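Abhydrolase domain-containing protein (Exiguobacterium antarcticum, PDB 5H3H) probably hydrolyses carboxylic esters and, as a perhydrolase of the alpha/beta hydrolase fold, probably also forms peracids such as the peracetic acid bound here. Local coordinates at residues B[28-32]-B[189-193]; B[68-72]-B[195-199]; B[93-97]-B[248-252]. One frame throughout, in Å; residues are numbered along the deposited sequence.

Contact 1: B[28-32]-B[189-193]; sequences HGWPA and TIQSA. With F50 (ethaneperoxoic acid), chain D.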
ATOM      1  N   HIS B  28      10.961 -12.711  13.434  1.00 17.83           N
ATOM      2  CA  HIS B  28      12.306 -13.049  13.952  1.00 17.63           C
ATOM      3  C   HIS B  28      13.470 -12.518  13.112  1.00 18.71           C
ATOM      4  O   HIS B  28      13.328 -12.115  11.958  1.00 15.19           O
ATOM      5  CB  HIS B  28      12.398 -14.565  14.183  1.00 17.77           C
ATOM      6  CG  HIS B  28      12.401 -15.413  12.944  1.00 17.79           C
ATOM      7  ND1 HIS B  28      13.539 -15.658  12.209  1.00 16.95           N
ATOM      8  CD2 HIS B  28      11.400 -16.076  12.309  1.00 21.54           C
ATOM      9  CE1 HIS B  28      13.246 -16.432  11.179  1.00 19.45           C
ATOM     10  NE2 HIS B  28      11.962 -16.747  11.243  1.00 19.72           N
ATOM     11  N   GLY B  29      14.665 -12.561  13.694  1.00 20.09           N
ATOM     12  CA  GLY B  29      15.851 -12.193  12.912  1.00 19.51           C
ATOM     13  C   GLY B  29      16.467 -13.391  12.219  1.00 18.72           C
ATOM     14  O   GLY B  29      16.055 -14.525  12.446  1.00 17.67           O
ATOM     15  N   TRP B  30      17.447 -13.095  11.377  1.00 20.78           N
ATOM     16  CA  TRP B  30      18.270 -14.091  10.699  1.00 22.56           C
ATOM     17  C   TRP B  30      19.298 -14.641  11.724  1.00 23.92           C
ATOM     18  O   TRP B  30      19.899 -13.823  12.445  1.00 20.94           O
ATOM     19  CB  TRP B  30      18.963 -13.416   9.536  1.00 23.73           C
ATOM     20  CG  TRP B  30      19.938 -14.257   8.746  1.00 24.14           C
ATOM     21  CD1 TRP B  30      19.670 -14.960   7.621  1.00 25.64           C
ATOM     22  CD2 TRP B  30      21.337 -14.427   9.005  1.00 23.44           C
ATOM     23  NE1 TRP B  30      20.799 -15.583   7.169  1.00 26.57           N
ATOM     24  CE2 TRP B  30      21.846 -15.260   7.988  1.00 25.39           C
ATOM     25  CE3 TRP B  30      22.210 -13.955   9.997  1.00 22.81           C
ATOM     26  CZ2 TRP B  30      23.205 -15.636   7.932  1.00 25.91           C
ATOM     27  CZ3 TRP B  30      23.525 -14.340   9.954  1.00 24.50           C
ATOM     28  CH2 TRP B  30      24.022 -15.169   8.944  1.00 23.50           C
ATOM     29  N   PRO B  31      19.558 -15.961  11.772  1.00 23.50           N
ATOM     30  CA  PRO B  31      18.856 -16.998  11.018  1.00 21.23           C
ATOM     31  C   PRO B  31      18.167 -17.914  12.008  1.00 20.67           C
ATOM     32  O   PRO B  31      18.385 -19.127  12.047  1.00 21.41           O
ATOM     33  CB  PRO B  31      19.982 -17.670  10.267  1.00 22.46           C
ATOM     34  CG  PRO B  31      21.148 -17.564  11.253  1.00 20.51           C
ATOM     35  CD  PRO B  31      20.867 -16.479  12.224  1.00 20.92           C
ATOM     36  N   ALA B  32      17.313 -17.312  12.846  1.00 17.61           N
ATOM     37  CA  ALA B  32      16.745 -18.038  13.962  1.00 17.97           C
ATOM     38  C   ALA B  32      15.311 -18.517  13.572  1.00 18.09           C
ATOM     39  O   ALA B  32      15.087 -18.975  12.422  1.00 17.30           O
ATOM     40  CB  ALA B  32      16.756 -17.165  15.180  1.00 16.56           C
ATOM     41  N   THR B 189      19.063 -19.751   4.832  1.00 20.27           N
ATOM     42  CA  THR B 189      20.046 -18.949   5.497  1.00 19.50           C
ATOM     43  C   THR B 189      20.885 -18.218   4.446  1.00 20.40           C
ATOM     44  O   THR B 189      21.065 -17.020   4.559  1.00 20.34           O
ATOM     45  CB  THR B 189      20.917 -19.785   6.439  1.00 21.30           C
ATOM     46  OG1 THR B 189      20.093 -20.321   7.474  1.00 25.28           O
ATOM     47  CG2 THR B 189      22.062 -18.987   7.033  1.00 20.40           C
ATOM     48  N   ILE B 190      21.345 -18.921   3.416  1.00 19.74           N
ATOM     49  CA  ILE B 190      22.129 -18.243   2.358  1.00 22.46           C
ATOM     50  C   ILE B 190      21.337 -17.178   1.582  1.00 20.12           C
ATOM     51  O   ILE B 190      21.773 -16.043   1.470  1.00 22.30           O
ATOM     52  CB  ILE B 190      22.748 -19.279   1.423  1.00 22.75           C
ATOM     53  CG1 ILE B 190      23.891 -19.986   2.198  1.00 24.77           C
ATOM     54  CG2 ILE B 190      23.165 -18.672   0.102  1.00 21.26           C
ATOM     55  CD1 ILE B 190      24.283 -21.291   1.579  1.00 26.14           C
ATOM     56  N   GLN B 191      20.204 -17.561   1.025  1.00 20.54           N
ATOM     57  CA  GLN B 191      19.354 -16.645   0.251  1.00 24.04           C
ATOM     58  C   GLN B 191      18.907 -15.402   1.050  1.00 23.25           C
ATOM     59  O   GLN B 191      18.929 -14.282   0.508  1.00 23.70           O
ATOM     60  CB  GLN B 191      18.132 -17.388  -0.340  1.00 26.29           C
ATOM     61  CG  GLN B 191      18.424 -18.570  -1.300  1.00 32.71           C
ATOM     62  CD  GLN B 191      19.241 -18.229  -2.528  1.00 36.01           C
ATOM     63  OE1 GLN B 191      20.461 -18.017  -2.467  1.00 41.07           O
ATOM     64  NE2 GLN B 191      18.582 -18.197  -3.649  1.00 41.82           N
ATOM     65  N   SER B 192      18.626 -15.535   2.356  1.00 23.26           N
ATOM     66  CA  SER B 192      18.286 -14.367   3.177  1.00 20.71           C
ATOM     67  C   SER B 192      19.461 -13.473   3.444  1.00 21.54           C
ATOM     68  O   SER B 192      19.267 -12.269   3.557  1.00 19.83           O
ATOM     69  CB  SER B 192      17.709 -14.743   4.540  1.00 23.30           C
ATOM     70  OG  SER B 192      16.537 -15.518   4.463  1.00 21.71           O
ATOM     71  N   ALA B 193      20.661 -14.046   3.639  1.00 22.37           N
ATOM     72  CA  ALA B 193      21.928 -13.255   3.655  1.00 23.19           C
ATOM     73  C   ALA B 193      22.129 -12.419   2.405  1.00 22.83           C
ATOM     74  O   ALA B 193      22.575 -11.298   2.513  1.00 25.86           O
ATOM     75  CB  ALA B 193      23.148 -14.157   3.857  1.00 23.26           C
TER
HETATM   76  C   F50 D 301      19.733 -10.233  11.558  1.00 35.95           C
HETATM   77  OX1 F50 D 301      19.359 -11.499  13.752  1.00 40.29           O
HETATM   78  O   F50 D 301      18.643 -10.484  11.087  1.00 32.03           O
HETATM   79  OXT F50 D 301      19.890 -10.394  13.014  1.00 37.85           O
HETATM   80  CH3 F50 D 301      20.859  -9.771  10.677  1.00 38.09           C
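Trp-30 and Pro-31, joined by a cis peptide bond in the loop that follows strand 23-27, face one turn of helix 186-198, with the CA atoms of Pro-31 and Thr-189 6.0 Å apart. With CG of Trp-30 anti to its own N (chi1 176°), the indole reaches away from the loop and meets the helix with its pyrrole edge. There NE1 donates to Thr-189 O at 3.0 Å, nearly straight (168°) and close to the ring plane. That carbonyl also accepts the helical bond from Ala-193 N, so two donors grip it. Thr-189 CG2 lies 3.7 Å from CZ2 of Trp-30, while Ser-192 CB rests 3.7 Å from CD1 of the same indole. Pro-31 CB sits over the rim of one indole face and also approaches Thr-189 OG1, a hydroxyl hydrogen-bonded to Ser-185 O. Were Trp-30 an alanine, Thr-189 O would probably keep its helical partner alone and a gap would open between loop and helix. The backbone N of Trp-30 donates to O of the peracetic acid (F50) at 2.9 Å, consistent with one arm of an oxyanion hole. One residue thus binds the ligand through its backbone and the helix through its indole.

Contact 2: B[68-72]-B[195-199]; sequences GYDYT and ALRDE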
ATOM      1  N   GLY B  68      12.624 -17.007  -3.062  1.00 26.57           N
ATOM      2  CA  GLY B  68      11.684 -16.068  -2.498  1.00 27.62           C
ATOM      3  C   GLY B  68      12.077 -15.484  -1.156  1.00 28.43           C
ATOM      4  O   GLY B  68      11.202 -15.116  -0.393  1.00 28.32           O
ATOM      5  N   TYR B  69      13.378 -15.321  -0.909  1.00 27.08           N
ATOM      6  CA  TYR B  69      13.897 -14.798   0.362  1.00 27.16           C
ATOM      7  C   TYR B  69      14.094 -13.293   0.334  1.00 27.40           C
ATOM      8  O   TYR B  69      14.469 -12.688   1.357  1.00 25.86           O
ATOM      9  CB  TYR B  69      15.169 -15.583   0.773  1.00 26.36           C
ATOM     10  CG  TYR B  69      14.857 -17.045   1.025  1.00 23.40           C
ATOM     11  CD1 TYR B  69      14.472 -17.482   2.267  1.00 22.62           C
ATOM     12  CD2 TYR B  69      14.866 -17.961   0.007  1.00 21.56           C
ATOM     13  CE1 TYR B  69      14.135 -18.797   2.493  1.00 21.57           C
ATOM     14  CE2 TYR B  69      14.533 -19.252   0.219  1.00 21.12           C
ATOM     15  CZ  TYR B  69      14.197 -19.684   1.475  1.00 21.21           C
ATOM     16  OH  TYR B  69      13.831 -20.982   1.718  1.00 19.50           O
ATOM     17  N   ASP B  70      13.824 -12.697  -0.836  1.00 25.00           N
ATOM     18  CA  ASP B  70      13.826 -11.238  -1.050  1.00 24.67           C
ATOM     19  C   ASP B  70      12.708 -10.649  -0.222  1.00 22.65           C
ATOM     20  O   ASP B  70      11.745 -11.368   0.157  1.00 24.36           O
ATOM     21  CB  ASP B  70      13.659 -10.925  -2.539  1.00 25.54           C
ATOM     22  CG  ASP B  70      12.354 -11.512  -3.115  1.00 30.10           C
ATOM     23  OD1 ASP B  70      12.342 -12.730  -3.406  1.00 30.92           O
ATOM     24  OD2 ASP B  70      11.337 -10.776  -3.204  1.00 28.44           O
ATOM     25  N   TYR B  71      12.865  -9.417   0.202  1.00 20.82           N
ATOM     26  CA  TYR B  71      11.904  -8.845   1.197  1.00 20.60           C
ATOM     27  C   TYR B  71      10.535  -8.695   0.569  1.00 21.54           C
ATOM     28  O   TYR B  71       9.531  -8.833   1.268  1.00 22.16           O
ATOM     29  CB  TYR B  71      12.363  -7.516   1.735  1.00 22.39           C
ATOM     30  CG  TYR B  71      13.544  -7.559   2.718  1.00 26.11           C
ATOM     31  CD1 TYR B  71      14.191  -8.751   3.054  1.00 29.20           C
ATOM     32  CD2 TYR B  71      14.054  -6.396   3.255  1.00 25.54           C
ATOM     33  CE1 TYR B  71      15.303  -8.757   3.920  1.00 29.54           C
ATOM     34  CE2 TYR B  71      15.158  -6.404   4.126  1.00 27.90           C
ATOM     35  CZ  TYR B  71      15.776  -7.594   4.436  1.00 28.00           C
ATOM     36  OH  TYR B  71      16.837  -7.624   5.311  1.00 27.83           O
ATOM     37  N   THR B  72      10.482  -8.430  -0.744  1.00 22.14           N
ATOM     38  CA  THR B  72       9.168  -8.374  -1.423  1.00 24.18           C
ATOM     39  C   THR B  72       8.405  -9.674  -1.210  1.00 25.01           C
ATOM     40  O   THR B  72       7.307  -9.636  -0.709  1.00 26.64           O
ATOM     41  CB  THR B  72       9.267  -8.060  -2.926  1.00 27.73           C
ATOM     42  OG1 THR B  72       9.823  -6.746  -3.099  1.00 28.81           O
ATOM     43  CG2 THR B  72       7.864  -8.132  -3.605  1.00 27.93           C
ATOM     44  N   ALA B 195      19.625 -11.204   0.462  1.00 24.13           N
ATOM     45  CA  ALA B 195      18.657 -10.128   0.649  1.00 25.50           C
ATOM     46  C   ALA B 195      19.181  -9.127   1.686  1.00 25.39           C
ATOM     47  O   ALA B 195      19.105  -7.897   1.477  1.00 25.26           O
ATOM     48  CB  ALA B 195      17.327 -10.719   1.067  1.00 26.48           C
ATOM     49  N   LEU B 196      19.740  -9.624   2.789  1.00 24.33           N
ATOM     50  CA  LEU B 196      20.399  -8.711   3.746  1.00 25.74           C
ATOM     51  C   LEU B 196      21.457  -7.877   3.054  1.00 27.02           C
ATOM     52  O   LEU B 196      21.560  -6.661   3.281  1.00 28.54           O
ATOM     53  CB  LEU B 196      20.988  -9.392   4.990  1.00 28.18           C
ATOM     54  CG  LEU B 196      19.977  -9.752   6.077  1.00 29.27           C
ATOM     55  CD1 LEU B 196      20.511 -10.908   6.910  1.00 29.12           C
ATOM     56  CD2 LEU B 196      19.592  -8.570   6.949  1.00 29.90           C
ATOM     57  N   ARG B 197      22.212  -8.495   2.153  1.00 24.88           N
ATOM     58  CA  ARG B 197      23.268  -7.748   1.567  1.00 30.01           C
ATOM     59  C   ARG B 197      22.723  -6.627   0.689  1.00 25.24           C
ATOM     60  O   ARG B 197      23.254  -5.527   0.710  1.00 23.92           O
ATOM     61  CB  ARG B 197      24.265  -8.667   0.834  1.00 33.83           C
ATOM     62  CG  ARG B 197      24.059  -9.066  -0.589  1.00 42.35           C
ATOM     63  CD  ARG B 197      25.367  -8.880  -1.405  1.00 41.93           C
ATOM     64  NE  ARG B 197      25.938 -10.149  -1.786  1.00 49.23           N
ATOM     65  CZ  ARG B 197      25.500 -10.948  -2.759  1.00 43.60           C
ATOM     66  NH1 ARG B 197      24.432 -10.651  -3.502  1.00 40.51           N
ATOM     67  NH2 ARG B 197      26.146 -12.073  -2.965  1.00 45.13           N
ATOM     68  N   ASP B 198      21.641  -6.914  -0.028  1.00 26.68           N
ATOM     69  CA  ASP B 198      21.263  -6.116  -1.203  1.00 27.24           C
ATOM     70  C   ASP B 198      20.076  -5.186  -1.001  1.00 27.48           C
ATOM     71  O   ASP B 198      19.964  -4.212  -1.735  1.00 33.66           O
ATOM     72  CB  ASP B 198      20.917  -7.014  -2.378  1.00 25.21           C
ATOM     73  CG  ASP B 198      22.119  -7.709  -2.992  1.00 29.66           C
ATOM     74  OD1 ASP B 198      23.305  -7.356  -2.753  1.00 26.89           O
ATOM     75  OD2 ASP B 198      21.874  -8.663  -3.735  1.00 31.31           O
ATOM     76  N   GLU B 199      19.197  -5.464  -0.048  1.00 26.05           N
ATOM     77  CA  GLU B 199      17.940  -4.731   0.091  1.00 27.18           C
ATOM     78  C   GLU B 199      18.188  -3.337   0.665  1.00 26.06           C
ATOM     79  O   GLU B 199      19.070  -3.146   1.479  1.00 26.91           O
ATOM     80  CB  GLU B 199      16.945  -5.489   0.971  1.00 26.52           C
ATOM     81  CG  GLU B 199      16.423  -6.786   0.399  1.00 26.46           C
ATOM     82  CD  GLU B 199      15.145  -6.655  -0.407  1.00 28.25           C
ATOM     83  OE1 GLU B 199      14.582  -5.549  -0.529  1.00 32.74           O
ATOM     84  OE2 GLU B 199      14.678  -7.667  -0.924  1.00 26.11           O
TER
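Glu-199 folds back across one face of the Tyr-71 ring because its chain bends at CB-CG (chi2 -91°), carrying the carboxylate along the tyrosine toward the start of helix 71-85. On the other side, CG of Tyr-71 stands anti to its carbonyl carbon, which sends the ring toward helix 186-198 and lets the two side chains run past each other in opposite directions. Glu-199 CG sits over the centre of the Tyr-71 ring, 3.7 Å from the centroid and almost along the ring normal, a CH-pi contact. The carboxylate plane is inclined only 6° to the ring and stacked on it, with Glu-199 CD 3.6 Å from Tyr-71 CG. At the far end, Tyr-71 N donates to Glu-199 OE2 at 2.8 Å, a nearly straight bond (167°) that meets the oxygen from above the carboxylate plane. The backbone bond and the stacking together probably hold the carboxylate flat against the ring.

Ala-195 adds its methyl, with CB 4.0 Å from CE1 of Tyr-71 and 3.5 Å from Tyr-69 O, a buried carbonyl with no polar partner. Beyond the ring, Leu-196 CD2 packs at 3.3 Å from Tyr-71 OH; this leucine also touches the bound peracetic acid, so the tyrosine backs one wall of the ligand pocket. Asp-70 occupies the N-cap position and its OD2 accepts from Thr-73 N. Two acidic side chains therefore serve backbone N-H groups in the first turn of helix 71-85, where the helix dipole would probably ease their negative charge: N-terminal capping by Asp-70, with a further hydrogen bond from Tyr-71 N to Glu-199, just past the end of helix 186-198.

Contact 3: B[93-97]-B[248-252]; sequences LGFSM and HGMFL. With F50 (ethaneperoxoic acid), chain D.
Phe-95, with CG anti to the backbone N (chi1 176°), extends its ring to His-248 and Phe-251 in an aromatic cluster. The edge of Phe-251 points at one face of Phe-95 in a T-shaped pair, planes at 82°, with Phe-251 CE2 3.8 Å from Phe-95 CZ. Against His-248 the Phe-95 ring is oblique, its CZ poised over the centre of the imidazole. Apolar packing continues with Met-250 CE, 4.2 Å from CE1 of Phe-95, while His-248 O lies at the edge of that phenyl ring.

Among the polar contacts, Ser-96 OG lies 3.0 Å from His-248 NE2, near the imidazole plane. NE2 of His-248 donates to OXT of the peracetic acid (F50) at 2.8 Å, almost straight (175°), and Met-97 N donates to its O at 2.9 Å, consistent with an oxyanion hole. His-248 ND1 is held by Asp-220 OD2, completing what is probably the Ser-His-Asp catalytic triad of this family. Ser-96, with its strained backbone between strand and helix, fits a nucleophile elbow.

Strand 90-95 lies between strands 23-27 and 114-120 and delivers Ser-96 to the start of helix 97-109. The segment 248-252 enters helix 250-253, and Met-250 and Phe-251 pack on Phe-258 of helix 255-267.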
ATOM      1  N   LEU B  93       5.896  -6.406  15.294  1.00 19.38           N
ATOM      2  CA  LEU B  93       7.303  -6.235  15.738  1.00 20.55           C
ATOM      3  C   LEU B  93       8.250  -6.978  14.797  1.00 20.23           C
ATOM      4  O   LEU B  93       8.078  -8.166  14.555  1.00 19.93           O
ATOM      5  CB  LEU B  93       7.502  -6.679  17.165  1.00 21.49           C
ATOM      6  CG  LEU B  93       8.918  -6.760  17.771  1.00 28.11           C
ATOM      7  CD1 LEU B  93       9.902  -5.717  17.314  1.00 32.38           C
ATOM      8  CD2 LEU B  93       8.890  -6.774  19.309  1.00 28.77           C
ATOM      9  N   GLY B  94       9.257  -6.267  14.288  1.00 19.30           N
ATOM     10  CA  GLY B  94      10.277  -6.907  13.537  1.00 19.21           C
ATOM     11  C   GLY B  94      11.613  -6.766  14.230  1.00 19.51           C
ATOM     12  O   GLY B  94      11.984  -5.652  14.586  1.00 19.32           O
ATOM     13  N   PHE B  95      12.295  -7.877  14.421  1.00 20.51           N
ATOM     14  CA  PHE B  95      13.657  -7.880  15.012  1.00 19.14           C
ATOM     15  C   PHE B  95      14.636  -8.144  13.883  1.00 20.48           C
ATOM     16  O   PHE B  95      14.510  -9.128  13.149  1.00 20.75           O
ATOM     17  CB  PHE B  95      13.791  -8.922  16.073  1.00 22.90           C
ATOM     18  CG  PHE B  95      15.216  -9.020  16.641  1.00 23.29           C
ATOM     19  CD1 PHE B  95      15.611  -8.199  17.699  1.00 24.22           C
ATOM     20  CD2 PHE B  95      16.157  -9.906  16.082  1.00 23.12           C
ATOM     21  CE1 PHE B  95      16.896  -8.315  18.250  1.00 23.15           C
ATOM     22  CE2 PHE B  95      17.469  -9.968  16.592  1.00 24.01           C
ATOM     23  CZ  PHE B  95      17.824  -9.155  17.648  1.00 22.29           C
ATOM     24  N   SER B  96      15.597  -7.242  13.726  1.00 19.29           N
ATOM     25  CA  SER B  96      16.661  -7.383  12.784  1.00 21.99           C
ATOM     26  C   SER B  96      16.151  -7.546  11.340  1.00 21.15           C
ATOM     27  O   SER B  96      15.513  -6.614  10.858  1.00 22.09           O
ATOM     28  CB  SER B  96      17.622  -8.468  13.283  1.00 24.63           C
ATOM     29  OG  SER B  96      18.884  -8.221  12.735  1.00 25.03           O
ATOM     30  N   MET B  97      16.430  -8.643  10.657  1.00 19.07           N
ATOM     31  CA  MET B  97      15.874  -8.825   9.306  1.00 23.26           C
ATOM     32  C   MET B  97      14.338  -8.663   9.293  1.00 20.76           C
ATOM     33  O   MET B  97      13.774  -8.176   8.311  1.00 20.99           O
ATOM     34  CB  MET B  97      16.245 -10.198   8.759  1.00 24.04           C
ATOM     35  CG  MET B  97      15.938 -10.374   7.266  1.00 24.58           C
ATOM     36  SD  MET B  97      16.485 -11.963   6.639  1.00 26.21           S
ATOM     37  CE  MET B  97      15.512 -13.106   7.638  1.00 26.73           C
ATOM     38  N   HIS B 248      22.980  -6.660  20.134  1.00 21.49           N
ATOM     39  CA  HIS B 248      21.931  -6.986  19.176  1.00 21.83           C
ATOM     40  C   HIS B 248      20.803  -7.705  19.903  1.00 21.82           C
ATOM     41  O   HIS B 248      19.664  -7.253  19.877  1.00 23.79           O
ATOM     42  CB  HIS B 248      22.528  -7.838  18.111  1.00 20.50           C
ATOM     43  CG  HIS B 248      21.656  -8.037  16.920  1.00 21.50           C
ATOM     44  ND1 HIS B 248      20.984  -6.998  16.324  1.00 21.80           N
ATOM     45  CD2 HIS B 248      21.417  -9.130  16.161  1.00 23.23           C
ATOM     46  CE1 HIS B 248      20.350  -7.444  15.257  1.00 21.64           C
ATOM     47  NE2 HIS B 248      20.624  -8.727  15.104  1.00 21.34           N
ATOM     48  N   GLY B 249      21.161  -8.698  20.682  1.00 21.77           N
ATOM     49  CA  GLY B 249      20.182  -9.523  21.361  1.00 20.68           C
ATOM     50  C   GLY B 249      19.622  -8.919  22.602  1.00 20.50           C
ATOM     51  O   GLY B 249      19.756  -9.502  23.665  1.00 20.38           O
ATOM     52  N   MET B 250      18.942  -7.761  22.496  1.00 22.64           N
ATOM     53  CA  MET B 250      18.389  -7.159  23.709  1.00 23.87           C
ATOM     54  C   MET B 250      17.390  -8.014  24.436  1.00 23.04           C
ATOM     55  O   MET B 250      17.155  -7.843  25.636  1.00 20.97           O
ATOM     56  CB  MET B 250      17.819  -5.784  23.489  1.00 28.56           C
ATOM     57  CG  MET B 250      16.849  -5.564  22.369  1.00 35.57           C
ATOM     58  SD  MET B 250      17.040  -3.863  21.679  1.00 31.54           S
ATOM     59  CE  MET B 250      16.808  -4.486  20.036  1.00 31.98           C
ATOM     60  N   PHE B 251      16.748  -8.904  23.688  1.00 22.33           N
ATOM     61  CA  PHE B 251      15.694  -9.745  24.262  1.00 22.21           C
ATOM     62  C   PHE B 251      16.219 -10.687  25.354  1.00 25.36           C
ATOM     63  O   PHE B 251      15.419 -11.193  26.146  1.00 31.65           O
ATOM     64  CB  PHE B 251      14.951 -10.460  23.156  1.00 20.95           C
ATOM     65  CG  PHE B 251      15.819 -11.344  22.331  1.00 20.44           C
ATOM     66  CD1 PHE B 251      16.069 -12.646  22.722  1.00 21.89           C
ATOM     67  CD2 PHE B 251      16.343 -10.880  21.134  1.00 21.87           C
ATOM     68  CE1 PHE B 251      16.899 -13.497  21.964  1.00 20.84           C
ATOM     69  CE2 PHE B 251      17.170 -11.707  20.386  1.00 19.48           C
ATOM     70  CZ  PHE B 251      17.409 -13.016  20.780  1.00 20.28           C
ATOM     71  N   LEU B 252      17.545 -10.896  25.420  1.00 24.33           N
ATOM     72  CA  LEU B 252      18.226 -11.499  26.546  1.00 23.87           C
ATOM     73  C   LEU B 252      19.191 -10.578  27.321  1.00 23.95           C
ATOM     74  O   LEU B 252      19.329 -10.733  28.532  1.00 28.97           O
ATOM     75  CB  LEU B 252      19.039 -12.690  26.055  1.00 25.61           C
ATOM     76  CG  LEU B 252      18.363 -13.829  25.316  1.00 25.83           C
ATOM     77  CD1 LEU B 252      19.430 -14.878  25.033  1.00 28.14           C
ATOM     78  CD2 LEU B 252      17.213 -14.419  26.110  1.00 26.08           C
TER
HETATM   79  C   F50 D 301      19.733 -10.233  11.558  1.00 35.95           C
HETATM   80  OX1 F50 D 301      19.359 -11.499  13.752  1.00 40.29           O
HETATM   81  O   F50 D 301      18.643 -10.484  11.087  1.00 32.03           O
HETATM   82  OXT F50 D 301      19.890 -10.394  13.014  1.00 37.85           O
HETATM   83  CH3 F50 D 301      20.859  -9.771  10.677  1.00 38.09           C

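Along the chain the first segments come in the order 28-32, 68-72 and 93-97, and their partners follow as 189-193, 195-199 and 248-252, so all three contacts interleave. Contacts 1 and 2 share helix 186-198 and their centres are about 10 Å apart; Gln-191 and Ser-192 pack on Tyr-69, and Trp-30 on Leu-196. The centre of contact 3 lies about 13 Å from that of contact 1 and about 18 Å from that of contact 2; it joins them through Met-97, which touches Ser-192, Trp-30, Tyr-71 and Leu-196. Strands 23-27 and 90-95, neighbours in the central sheet, lead into contacts 1 and 3. The peracetic acid is bound where these parts meet, with residues of all three contacts lining its pocket.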